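Local coordinates for protein esterase (PDB 5EGN) that degrades N-acyl homoserine lactones, the signals of bacterial quorum sensing, as an esterase and lactonase of the alpha/beta hydrolase fold, at residues Gly55-Tyr66 with Ser173-Ala183; Ala149-Arg158 with Asp239-Pro249. The protein carries 2 engineered substitutions. All blocks are in the same frame, centred on the assembly; numbering follows the deposited sequence.

Both contacts join the segment of helices that lies between strands 110-116 and 206-211 to loops of the alpha/beta hydrolase core, but at separate places, with centres 26 Å apart and nearest atoms about 11 Å apart. Contact 1 is partly buried: the loop after strand 47-51 rides along the start of helix 177-185, held by apolar packing and by bonds to backbone carbonyls. Contact 2 is the more buried. There the residues leading into helix 152-157 meet the loop after strand 233-237, and a glutamate gathers backbone N-H groups beside a probable catalytic histidine. Each contact also reaches the second subunit.

Contact 1 of 2, residues Gly55-Tyr66 with Ser173-Ala183; sequences GHGRSDKPATGY and SNFPKHVFDAA
The loop 55-66 and segment 173-183 come closest at G57 and N174, whose CA atoms are 4.2 Å apart, and the loop then follows the opening turns of the helix that starts at K177 as far as Y66 beside A183. G57 N donates to N174 O over 2.8 Å, in the carbonyl plane and on a lone pair, although the N-H...O angle is bent to 140°; the CA of H56 adds a CA-H...O contact to this oxygen. K61 passes its chain, extended as far as CE, obliquely across P176, with CD 3.5 Å from P176 CD. A bend at its last torsion (chi4 59°) then turns NZ back to the carbonyl oxygens of G57 and S59, so that a lysine of the loop braces the turn H56-S59. From the helix comes H178, whose NE2 donates to K61 O at 3.0 Å; that oxygen lies near the ring plane, while the nitrogen stands above the K61 carbonyl plane. A second, weak bond runs from NE2 to P62 O. Further along, V179 and Y66 cross at about a right angle, placing V179 CG1 over one face of the Y66 ring, 4.2 Å from its centroid. A182 CB approaches Y66 CD2 to 3.5 Å. Lacking a side chain, G55 sets its CA against V179 CG2. The rings of H56 and F175 lie side by side but tilted by 33°, with H56 ND1 bonded to R54 O. N174 uses its amide to hold N31 and the backbone of H168. Beyond the contact, S59, D60 and P62 rest on strand 9-16, and R58 forms a salt bridge with D14 of the second subunit. The loop, which connects strand 47-51 to helix 68-81, is therefore packed between strand 9-16 and helix 177-185.

Contact 2 of 2, residues Ala149-Arg158 with Asp239-Pro249; sequences AVSARSKRER and DVGHFYQLERP
Residues 149-151 run beside the loop 240-242, with the CA atoms of V150 and G241 4.2 Å apart, before helix 152-157 carries S154 to E247. H242 N points to A149 O, in a bond modelled so short that its length is doubtful. The E247 carboxylate is the main polar centre. Its chain, extended beyond CG (chi2 -177°), returns to the loop of its own segment, where OE1 accepts from G241 N at 2.8 Å on the syn side and from F243 N at 3.2 Å through its anti lone pair. OE2 also takes G241 N, at 3.1 Å; across the contact S154 OG also donates to it, at a modelled length too short to be reliable, and S151 N does so weakly. So many donors round a buried carboxylate would probably favour its ionised form. S151 caps helix 152-157 by accepting S154 N on OG, and the same hydroxyl donates to D239 O at 2.8 Å from above the carbonyl plane. Apolar contacts flank this network: A149 CB lies 3.7 Å from F243 CE2, and V150 CG1 sits at the edge of the F243 ring. At partly exposed positions, R153 NH1 and D239 OD2 form a long salt bridge of 3.8 Å. R158 lays one guanidinium face over E247 O, while its NH1 pairs with E160 of the second subunit. H242 ND1 bonds to D214, and the H242 side chain touches S93 of a nucleophile-elbow sequence, consistent with the Ser-His-Asp catalytic triad of alpha/beta hydrolases, whose histidine lies on the loop after the last strand.

Contact 1 of 2, residues Gly55-Tyr66 with Ser173-Ala183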
loop_
_atom_site.group_PDB
_atom_site.type_symbol
_atom_site.label_atom_id
_atom_site.label_comp_id
_atom_site.label_asym_id
_atom_site.label_seq_id
_atom_site.Cartn_x
_atom_site.Cartn_y
_atom_site.Cartn_z
ATOM N N GLY A 55 -3.919 -10.275 -14.079
ATOM C CA GLY A 55 -5.329 -10.198 -13.747
ATOM C C GLY A 55 -5.583 -9.415 -12.474
ATOM O O GLY A 55 -6.725 -9.277 -12.039
ATOM N N HIS A 56 -4.513 -8.899 -11.876
ATOM C CA HIS A 56 -4.620 -8.161 -10.624
ATOM C C HIS A 56 -3.948 -6.797 -10.700
ATOM O O HIS A 56 -2.904 -6.641 -11.333
ATOM C CB HIS A 56 -4.005 -8.960 -9.472
ATOM C CG HIS A 56 -4.691 -10.263 -9.205
ATOM N ND1 HIS A 56 -4.481 -11.385 -9.976
ATOM C CD2 HIS A 56 -5.582 -10.622 -8.250
ATOM C CE1 HIS A 56 -5.213 -12.381 -9.508
ATOM N NE2 HIS A 56 -5.890 -11.944 -8.462
ATOM N N GLY A 57 -4.566 -5.817 -10.047
ATOM C CA GLY A 57 -3.982 -4.501 -9.861
ATOM C C GLY A 57 -3.509 -3.787 -11.112
ATOM O O GLY A 57 -4.309 -3.410 -11.968
ATOM N N ARG A 58 -2.198 -3.606 -11.210
ATOM C CA ARG A 58 -1.606 -2.787 -12.260
ATOM C C ARG A 58 -1.069 -3.616 -13.422
ATOM O O ARG A 58 -0.601 -3.069 -14.420
ATOM C CB ARG A 58 -0.487 -1.933 -11.670
ATOM C CG ARG A 58 -0.937 -1.065 -10.514
ATOM C CD ARG A 58 0.251 -0.535 -9.741
ATOM N NE ARG A 58 0.663 -1.434 -8.669
ATOM C CZ ARG A 58 0.747 -1.076 -7.394
ATOM N NH1 ARG A 58 0.453 0.165 -7.035
ATOM N NH2 ARG A 58 1.130 -1.953 -6.477
ATOM N N SER A 59 -1.134 -4.934 -13.284
ATOM C CA SER A 59 -0.676 -5.832 -14.337
ATOM C C SER A 59 -1.753 -6.024 -15.394
ATOM O O SER A 59 -2.920 -5.702 -15.167
ATOM C CB SER A 59 -0.265 -7.185 -13.754
ATOM O OG SER A 59 0.914 -7.069 -12.978
ATOM N N ASP A 60 -1.352 -6.544 -16.550
ATOM C CA ASP A 60 -2.298 -6.868 -17.608
ATOM C C ASP A 60 -3.294 -7.909 -17.125
ATOM O O ASP A 60 -2.988 -8.713 -16.243
ATOM C CB ASP A 60 -1.574 -7.377 -18.855
ATOM C CG ASP A 60 -1.129 -6.256 -19.767
ATOM O OD1 ASP A 60 -1.459 -5.086 -19.481
ATOM O OD2 ASP A 60 -0.464 -6.547 -20.783
ATOM N N LYS A 61 -4.489 -7.886 -17.700
ATOM C CA LYS A 61 -5.538 -8.808 -17.298
ATOM C C LYS A 61 -6.135 -9.514 -18.510
ATOM O O LYS A 61 -7.250 -9.199 -18.929
ATOM C CB LYS A 61 -6.620 -8.060 -16.517
ATOM C CG LYS A 61 -6.051 -7.184 -15.412
ATOM C CD LYS A 61 -7.101 -6.335 -14.737
ATOM C CE LYS A 61 -6.488 -5.528 -13.610
ATOM N NZ LYS A 61 -5.398 -4.644 -14.110
ATOM N N PRO A 62 -5.388 -10.474 -19.079
ATOM C CA PRO A 62 -5.836 -11.207 -20.267
ATOM C C PRO A 62 -7.077 -12.042 -19.984
ATOM O O PRO A 62 -7.398 -12.296 -18.824
ATOM C CB PRO A 62 -4.637 -12.099 -20.604
ATOM C CG PRO A 62 -3.918 -12.263 -19.314
ATOM C CD PRO A 62 -4.082 -10.957 -18.597
ATOM N N ALA A 63 -7.767 -12.459 -21.040
ATOM C CA ALA A 63 -9.012 -13.199 -20.891
ATOM C C ALA A 63 -8.775 -14.590 -20.314
ATOM O O ALA A 63 -9.597 -15.098 -19.554
ATOM C CB ALA A 63 -9.727 -13.295 -22.223
ATOM N N THR A 64 -7.653 -15.203 -20.679
ATOM C CA THR A 64 -7.320 -16.545 -20.208
ATOM C C THR A 64 -5.826 -16.713 -19.957
ATOM O O THR A 64 -5.013 -15.917 -20.428
ATOM C CB THR A 64 -7.768 -17.625 -21.212
ATOM O OG1 THR A 64 -7.487 -17.185 -22.547
ATOM C CG2 THR A 64 -9.256 -17.899 -21.080
ATOM N N GLY A 65 -5.472 -17.759 -19.218
ATOM C CA GLY A 65 -4.082 -18.054 -18.918
ATOM C C GLY A 65 -3.747 -17.812 -17.461
ATOM O O GLY A 65 -2.806 -17.088 -17.141
ATOM N N TYR A 66 -4.521 -18.426 -16.572
ATOM C CA TYR A 66 -4.347 -18.205 -15.144
ATOM C C TYR A 66 -4.057 -19.498 -14.397
ATOM O O TYR A 66 -4.672 -19.784 -13.369
ATOM C CB TYR A 66 -5.583 -17.520 -14.561
ATOM C CG TYR A 66 -5.792 -16.124 -15.099
ATOM C CD1 TYR A 66 -5.003 -15.069 -14.665
ATOM C CD2 TYR A 66 -6.770 -15.863 -16.049
ATOM C CE1 TYR A 66 -5.184 -13.794 -15.155
ATOM C CE2 TYR A 66 -6.960 -14.588 -16.545
ATOM C CZ TYR A 66 -6.163 -13.559 -16.094
ATOM O OH TYR A 66 -6.346 -12.287 -16.585
ATOM N N SER A 173 -11.331 -2.407 -11.888
ATOM C CA SER A 173 -10.039 -1.855 -12.268
ATOM C C SER A 173 -8.903 -2.647 -11.632
ATOM O O SER A 173 -7.811 -2.739 -12.188
ATOM C CB SER A 173 -9.949 -0.385 -11.859
ATOM O OG SER A 173 -11.203 0.258 -12.000
ATOM N N ASN A 174 -9.170 -3.215 -10.461
ATOM C CA ASN A 174 -8.178 -4.007 -9.745
ATOM C C ASN A 174 -8.349 -5.497 -10.014
ATOM O O ASN A 174 -7.377 -6.215 -10.242
ATOM C CB ASN A 174 -8.267 -3.731 -8.242
ATOM C CG ASN A 174 -7.361 -4.631 -7.427
ATOM O OD1 ASN A 174 -6.152 -4.415 -7.360
ATOM N ND2 ASN A 174 -7.945 -5.641 -6.791
ATOM N N PHE A 175 -9.596 -5.950 -9.990
ATOM C CA PHE A 175 -9.904 -7.362 -10.156
ATOM C C PHE A 175 -11.211 -7.525 -10.918
ATOM O O PHE A 175 -12.285 -7.547 -10.318
ATOM C CB PHE A 175 -9.985 -8.046 -8.791
ATOM C CG PHE A 175 -10.209 -9.529 -8.861
ATOM C CD1 PHE A 175 -9.204 -10.374 -9.298
ATOM C CD2 PHE A 175 -11.415 -10.081 -8.463
ATOM C CE1 PHE A 175 -9.401 -11.740 -9.356
ATOM C CE2 PHE A 175 -11.619 -11.447 -8.516
ATOM C CZ PHE A 175 -10.610 -12.278 -8.963
ATOM N N PRO A 176 -11.125 -7.630 -12.251
ATOM C CA PRO A 176 -12.328 -7.785 -13.072
ATOM C C PRO A 176 -12.915 -9.185 -12.957
ATOM O O PRO A 176 -12.230 -10.110 -12.525
ATOM C CB PRO A 176 -11.823 -7.513 -14.489
ATOM C CG PRO A 176 -10.400 -7.907 -14.455
ATOM C CD PRO A 176 -9.899 -7.612 -13.066
ATOM N N LYS A 177 -14.176 -9.330 -13.345
ATOM C CA LYS A 177 -14.906 -10.578 -13.160
ATOM C C LYS A 177 -14.378 -11.713 -14.035
ATOM O O LYS A 177 -14.387 -12.883 -13.635
ATOM C CB LYS A 177 -16.389 -10.348 -13.443
ATOM C CG LYS A 177 -17.276 -11.500 -13.044
ATOM C CD LYS A 177 -17.006 -11.953 -11.624
ATOM C CE LYS A 177 -17.285 -13.440 -11.512
ATOM N NZ LYS A 177 -18.646 -13.797 -12.008
ATOM N N HIS A 178 -13.914 -11.357 -15.228
ATOM C CA HIS A 178 -13.447 -12.350 -16.186
ATOM C C HIS A 178 -12.163 -13.026 -15.717
ATOM O O HIS A 178 -11.873 -14.154 -16.107
ATOM C CB HIS A 178 -13.234 -11.714 -17.561
ATOM C CG HIS A 178 -11.944 -10.964 -17.693
ATOM N ND1 HIS A 178 -11.834 -9.618 -17.422
ATOM C CD2 HIS A 178 -10.714 -11.372 -18.084
ATOM C CE1 HIS A 178 -10.587 -9.231 -17.631
ATOM N NE2 HIS A 178 -9.888 -10.276 -18.032
ATOM N N VAL A 179 -11.391 -12.332 -14.888
ATOM C CA VAL A 179 -10.188 -12.921 -14.315
ATOM C C VAL A 179 -10.575 -13.992 -13.304
ATOM O O VAL A 179 -9.982 -15.073 -13.273
ATOM C CB VAL A 179 -9.294 -11.863 -13.648
ATOM C CG1 VAL A 179 -8.175 -12.525 -12.859
ATOM C CG2 VAL A 179 -8.718 -10.938 -14.698
ATOM N N PHE A 180 -11.580 -13.696 -12.485
ATOM C CA PHE A 180 -12.104 -14.684 -11.551
ATOM C C PHE A 180 -12.614 -15.897 -12.319
ATOM O O PHE A 180 -12.216 -17.027 -12.036
ATOM C CB PHE A 180 -13.221 -14.094 -10.686
ATOM C CG PHE A 180 -13.836 -15.082 -9.731
ATOM C CD1 PHE A 180 -15.036 -15.706 -10.031
ATOM C CD2 PHE A 180 -13.202 -15.398 -8.538
ATOM C CE1 PHE A 180 -15.598 -16.615 -9.157
ATOM C CE2 PHE A 180 -13.761 -16.305 -7.661
ATOM C CZ PHE A 180 -14.959 -16.914 -7.973
ATOM N N ASP A 181 -13.476 -15.656 -13.304
ATOM C CA ASP A 181 -14.047 -16.738 -14.104
ATOM C C ASP A 181 -12.974 -17.598 -14.778
ATOM O O ASP A 181 -13.048 -18.829 -14.757
ATOM C CB ASP A 181 -14.999 -16.168 -15.152
ATOM C CG ASP A 181 -16.248 -15.565 -14.536
ATOM O OD1 ASP A 181 -16.653 -16.023 -13.448
ATOM O OD2 ASP A 181 -16.824 -14.637 -15.141
ATOM N N ALA A 182 -11.975 -16.945 -15.363
ATOM C CA ALA A 182 -10.904 -17.644 -16.066
ATOM C C ALA A 182 -10.041 -18.462 -15.112
ATOM O O ALA A 182 -9.673 -19.597 -15.417
ATOM C CB ALA A 182 -10.046 -16.657 -16.834
ATOM N N ALA A 183 -9.717 -17.882 -13.961
ATOM C CA ALA A 183 -8.917 -18.573 -12.955
ATOM C C ALA A 183 -9.654 -19.794 -12.413
ATOM O O ALA A 183 -9.054 -20.848 -12.205
ATOM C CB ALA A 183 -8.553 -17.627 -11.821
#

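Contact 2 of 2, residues Ala149-Arg158 with Asp239-Pro249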
loop_
_atom_site.group_PDB
_atom_site.type_symbol
_atom_site.label_atom_id
_atom_site.label_comp_id
_atom_site.label_asym_id
_atom_site.label_seq_id
_atom_site.Cartn_x
_atom_site.Cartn_y
_atom_site.Cartn_z
ATOM N N ALA A 149 -12.208 -14.740 6.769
ATOM C CA ALA A 149 -10.802 -14.513 6.450
ATOM C C ALA A 149 -10.092 -13.684 7.514
ATOM O O ALA A 149 -8.863 -13.597 7.524
ATOM C CB ALA A 149 -10.676 -13.835 5.096
ATOM N N VAL A 150 -10.862 -13.067 8.402
ATOM C CA VAL A 150 -10.278 -12.268 9.472
ATOM C C VAL A 150 -10.766 -12.746 10.834
ATOM O O VAL A 150 -11.888 -13.234 10.966
ATOM C CB VAL A 150 -10.603 -10.770 9.302
ATOM C CG1 VAL A 150 -9.794 -10.178 8.157
ATOM C CG2 VAL A 150 -12.092 -10.566 9.073
ATOM N N SER A 151 -9.915 -12.610 11.844
ATOM C CA SER A 151 -10.264 -13.038 13.190
ATOM C C SER A 151 -11.274 -12.086 13.815
ATOM O O SER A 151 -11.482 -10.978 13.319
ATOM C CB SER A 151 -9.016 -13.133 14.070
ATOM O OG SER A 151 -8.498 -11.849 14.364
ATOM N N ALA A 152 -11.903 -12.526 14.899
ATOM C CA ALA A 152 -12.859 -11.699 15.622
ATOM C C ALA A 152 -12.165 -10.469 16.197
ATOM O O ALA A 152 -12.705 -9.361 16.163
ATOM C CB ALA A 152 -13.530 -12.502 16.728
ATOM N N ARG A 153 -10.957 -10.678 16.713
ATOM C CA ARG A 153 -10.146 -9.601 17.264
ATOM C C ARG A 153 -9.820 -8.566 16.191
ATOM O O ARG A 153 -9.807 -7.364 16.455
ATOM C CB ARG A 153 -8.863 -10.170 17.868
ATOM C CG ARG A 153 -7.998 -9.171 18.613
ATOM C CD ARG A 153 -6.820 -9.891 19.240
ATOM N NE ARG A 153 -5.847 -8.981 19.835
ATOM C CZ ARG A 153 -5.416 -9.072 21.089
ATOM N NH1 ARG A 153 -5.875 -10.032 21.881
ATOM N NH2 ARG A 153 -4.527 -8.203 21.552
ATOM N N SER A 154 -9.564 -9.045 14.978
ATOM C CA SER A 154 -9.301 -8.164 13.847
ATOM C C SER A 154 -10.565 -7.421 13.429
ATOM O O SER A 154 -10.507 -6.252 13.057
ATOM C CB SER A 154 -8.737 -8.953 12.665
ATOM O OG SER A 154 -7.452 -9.470 12.967
ATOM N N LYS A 155 -11.704 -8.105 13.492
ATOM C CA LYS A 155 -12.988 -7.474 13.203
ATOM C C LYS A 155 -13.287 -6.379 14.219
ATOM O O LYS A 155 -13.979 -5.408 13.915
ATOM C CB LYS A 155 -14.115 -8.508 13.205
ATOM C CG LYS A 155 -14.033 -9.518 12.081
ATOM C CD LYS A 155 -15.205 -10.481 12.122
ATOM C CE LYS A 155 -15.102 -11.522 11.020
ATOM N NZ LYS A 155 -16.271 -12.442 11.004
ATOM N N ARG A 156 -12.760 -6.546 15.426
ATOM C CA ARG A 156 -12.957 -5.573 16.492
ATOM C C ARG A 156 -12.039 -4.366 16.325
ATOM O O ARG A 156 -12.504 -3.227 16.276
ATOM C CB ARG A 156 -12.724 -6.222 17.859
ATOM C CG ARG A 156 -13.163 -5.368 19.040
ATOM C CD ARG A 156 -12.730 -5.988 20.361
ATOM N NE ARG A 156 -11.300 -5.825 20.608
ATOM C CZ ARG A 156 -10.525 -6.752 21.161
ATOM N NH1 ARG A 156 -11.035 -7.923 21.521
ATOM N NH2 ARG A 156 -9.235 -6.511 21.348
ATOM N N GLU A 157 -10.737 -4.619 16.228
ATOM C CA GLU A 157 -9.751 -3.544 16.260
ATOM C C GLU A 157 -9.378 -2.997 14.879
ATOM O O GLU A 157 -9.010 -1.830 14.757
ATOM C CB GLU A 157 -8.488 -4.021 16.986
ATOM C CG GLU A 157 -8.721 -4.398 18.446
ATOM C CD GLU A 157 -7.451 -4.827 19.160
ATOM O OE1 GLU A 157 -6.398 -4.926 18.497
ATOM O OE2 GLU A 157 -7.507 -5.061 20.386
ATOM N N ARG A 158 -9.471 -3.829 13.843
ATOM C CA ARG A 158 -9.107 -3.399 12.490
ATOM C C ARG A 158 -10.144 -3.788 11.431
ATOM O O ARG A 158 -9.895 -4.677 10.618
ATOM C CB ARG A 158 -7.743 -3.979 12.094
ATOM C CG ARG A 158 -6.647 -3.813 13.139
ATOM C CD ARG A 158 -5.276 -4.140 12.569
ATOM N NE ARG A 158 -4.243 -4.154 13.600
ATOM C CZ ARG A 158 -3.016 -3.666 13.442
ATOM N NH1 ARG A 158 -2.662 -3.113 12.290
ATOM N NH2 ARG A 158 -2.143 -3.726 14.438
ATOM N N ASP A 239 -5.416 -15.606 17.185
ATOM C CA ASP A 239 -6.158 -14.357 16.935
ATOM C C ASP A 239 -5.905 -13.769 15.540
ATOM O O ASP A 239 -5.971 -12.552 15.353
ATOM C CB ASP A 239 -5.807 -13.293 17.994
ATOM C CG ASP A 239 -6.509 -13.511 19.320
ATOM O OD1 ASP A 239 -7.752 -13.632 19.317
ATOM O OD2 ASP A 239 -5.819 -13.537 20.361
ATOM N N VAL A 240 -5.635 -14.622 14.555
ATOM C CA VAL A 240 -5.374 -14.158 13.182
ATOM C C VAL A 240 -6.143 -14.998 12.166
ATOM O O VAL A 240 -6.379 -16.188 12.410
ATOM C CB VAL A 240 -3.867 -14.205 12.859
ATOM C CG1 VAL A 240 -3.591 -13.760 11.431
ATOM C CG2 VAL A 240 -3.117 -13.325 13.834
ATOM N N GLY A 241 -6.570 -14.382 11.062
ATOM C CA GLY A 241 -7.233 -15.110 9.994
ATOM C C GLY A 241 -6.333 -15.309 8.783
ATOM O O GLY A 241 -5.294 -15.962 8.876
ATOM N N HIS A 242 -6.724 -14.734 7.648
ATOM C CA HIS A 242 -6.040 -14.968 6.376
ATOM C C HIS A 242 -4.893 -13.995 6.129
ATOM O O HIS A 242 -4.007 -14.265 5.321
ATOM C CB HIS A 242 -7.044 -14.877 5.220
ATOM C CG HIS A 242 -6.652 -15.661 4.007
ATOM N ND1 HIS A 242 -6.431 -17.023 4.041
ATOM C CD2 HIS A 242 -6.459 -15.283 2.722
ATOM C CE1 HIS A 242 -6.113 -17.446 2.831
ATOM N NE2 HIS A 242 -6.123 -16.409 2.012
ATOM N N PHE A 243 -4.905 -12.866 6.827
ATOM C CA PHE A 243 -3.963 -11.797 6.525
ATOM C C PHE A 243 -3.105 -11.397 7.721
ATOM O O PHE A 243 -3.258 -10.308 8.268
ATOM C CB PHE A 243 -4.718 -10.578 5.995
ATOM C CG PHE A 243 -5.759 -10.917 4.966
ATOM C CD1 PHE A 243 -5.404 -11.133 3.645
ATOM C CD2 PHE A 243 -7.094 -11.023 5.322
ATOM C CE1 PHE A 243 -6.362 -11.446 2.698
ATOM C CE2 PHE A 243 -8.055 -11.335 4.381
ATOM C CZ PHE A 243 -7.689 -11.549 3.068
ATOM N N TYR A 244 -2.191 -12.283 8.108
ATOM C CA TYR A 244 -1.274 -12.033 9.215
ATOM C C TYR A 244 -0.456 -10.759 9.002
ATOM O O TYR A 244 -0.161 -10.036 9.955
ATOM C CB TYR A 244 -0.339 -13.233 9.400
ATOM C CG TYR A 244 0.451 -13.238 10.692
ATOM C CD1 TYR A 244 0.052 -12.476 11.783
ATOM C CD2 TYR A 244 1.601 -14.007 10.818
ATOM C CE1 TYR A 244 0.776 -12.481 12.961
ATOM C CE2 TYR A 244 2.329 -14.018 11.991
ATOM C CZ TYR A 244 1.914 -13.255 13.059
ATOM O OH TYR A 244 2.639 -13.267 14.228
ATOM N N GLN A 245 -0.101 -10.479 7.752
ATOM C CA GLN A 245 0.746 -9.330 7.447
ATOM C C GLN A 245 0.003 -8.010 7.642
ATOM O O GLN A 245 0.622 -6.950 7.727
ATOM C CB GLN A 245 1.289 -9.419 6.016
ATOM C CG GLN A 245 0.301 -9.032 4.927
ATOM C CD GLN A 245 -0.550 -10.196 4.463
ATOM O OE1 GLN A 245 -1.203 -10.861 5.264
ATOM N NE2 GLN A 245 -0.540 -10.452 3.160
ATOM N N LEU A 246 -1.322 -8.078 7.721
ATOM C CA LEU A 246 -2.134 -6.887 7.954
ATOM C C LEU A 246 -2.750 -6.875 9.351
ATOM O O LEU A 246 -2.895 -5.815 9.963
ATOM C CB LEU A 246 -3.241 -6.775 6.905
ATOM C CG LEU A 246 -2.853 -6.173 5.554
ATOM C CD1 LEU A 246 -4.082 -6.025 4.672
ATOM C CD2 LEU A 246 -2.163 -4.833 5.748
ATOM N N GLU A 247 -3.116 -8.051 9.849
ATOM C CA GLU A 247 -3.769 -8.162 11.150
ATOM C C GLU A 247 -2.798 -7.873 12.294
ATOM O O GLU A 247 -3.132 -7.146 13.231
ATOM C CB GLU A 247 -4.395 -9.550 11.312
ATOM C CG GLU A 247 -5.548 -9.808 10.344
ATOM C CD GLU A 247 -6.211 -11.153 10.565
ATOM O OE1 GLU A 247 -6.217 -11.974 9.622
ATOM O OE2 GLU A 247 -6.736 -11.385 11.674
ATOM N N ARG A 248 -1.604 -8.449 12.220
ATOM C CA ARG A 248 -0.547 -8.158 13.187
ATOM C C ARG A 248 0.787 -7.980 12.465
ATOM O O ARG A 248 1.668 -8.832 12.571
ATOM C CB ARG A 248 -0.438 -9.271 14.235
ATOM C CG ARG A 248 -1.744 -9.596 14.947
ATOM C CD ARG A 248 -1.527 -10.527 16.130
ATOM N NE ARG A 248 -0.809 -9.866 17.216
ATOM C CZ ARG A 248 -1.387 -9.095 18.131
ATOM N NH1 ARG A 248 -2.696 -8.882 18.092
ATOM N NH2 ARG A 248 -0.657 -8.533 19.084
ATOM N N PRO A 249 0.937 -6.864 11.732
ATOM C CA PRO A 249 2.055 -6.617 10.811
ATOM C C PRO A 249 3.449 -6.749 11.427
ATOM O O PRO A 249 4.303 -7.408 10.836
ATOM C CB PRO A 249 1.811 -5.176 10.352
ATOM C CG PRO A 249 0.348 -4.974 10.514
ATOM C CD PRO A 249 -0.006 -5.731 11.755
#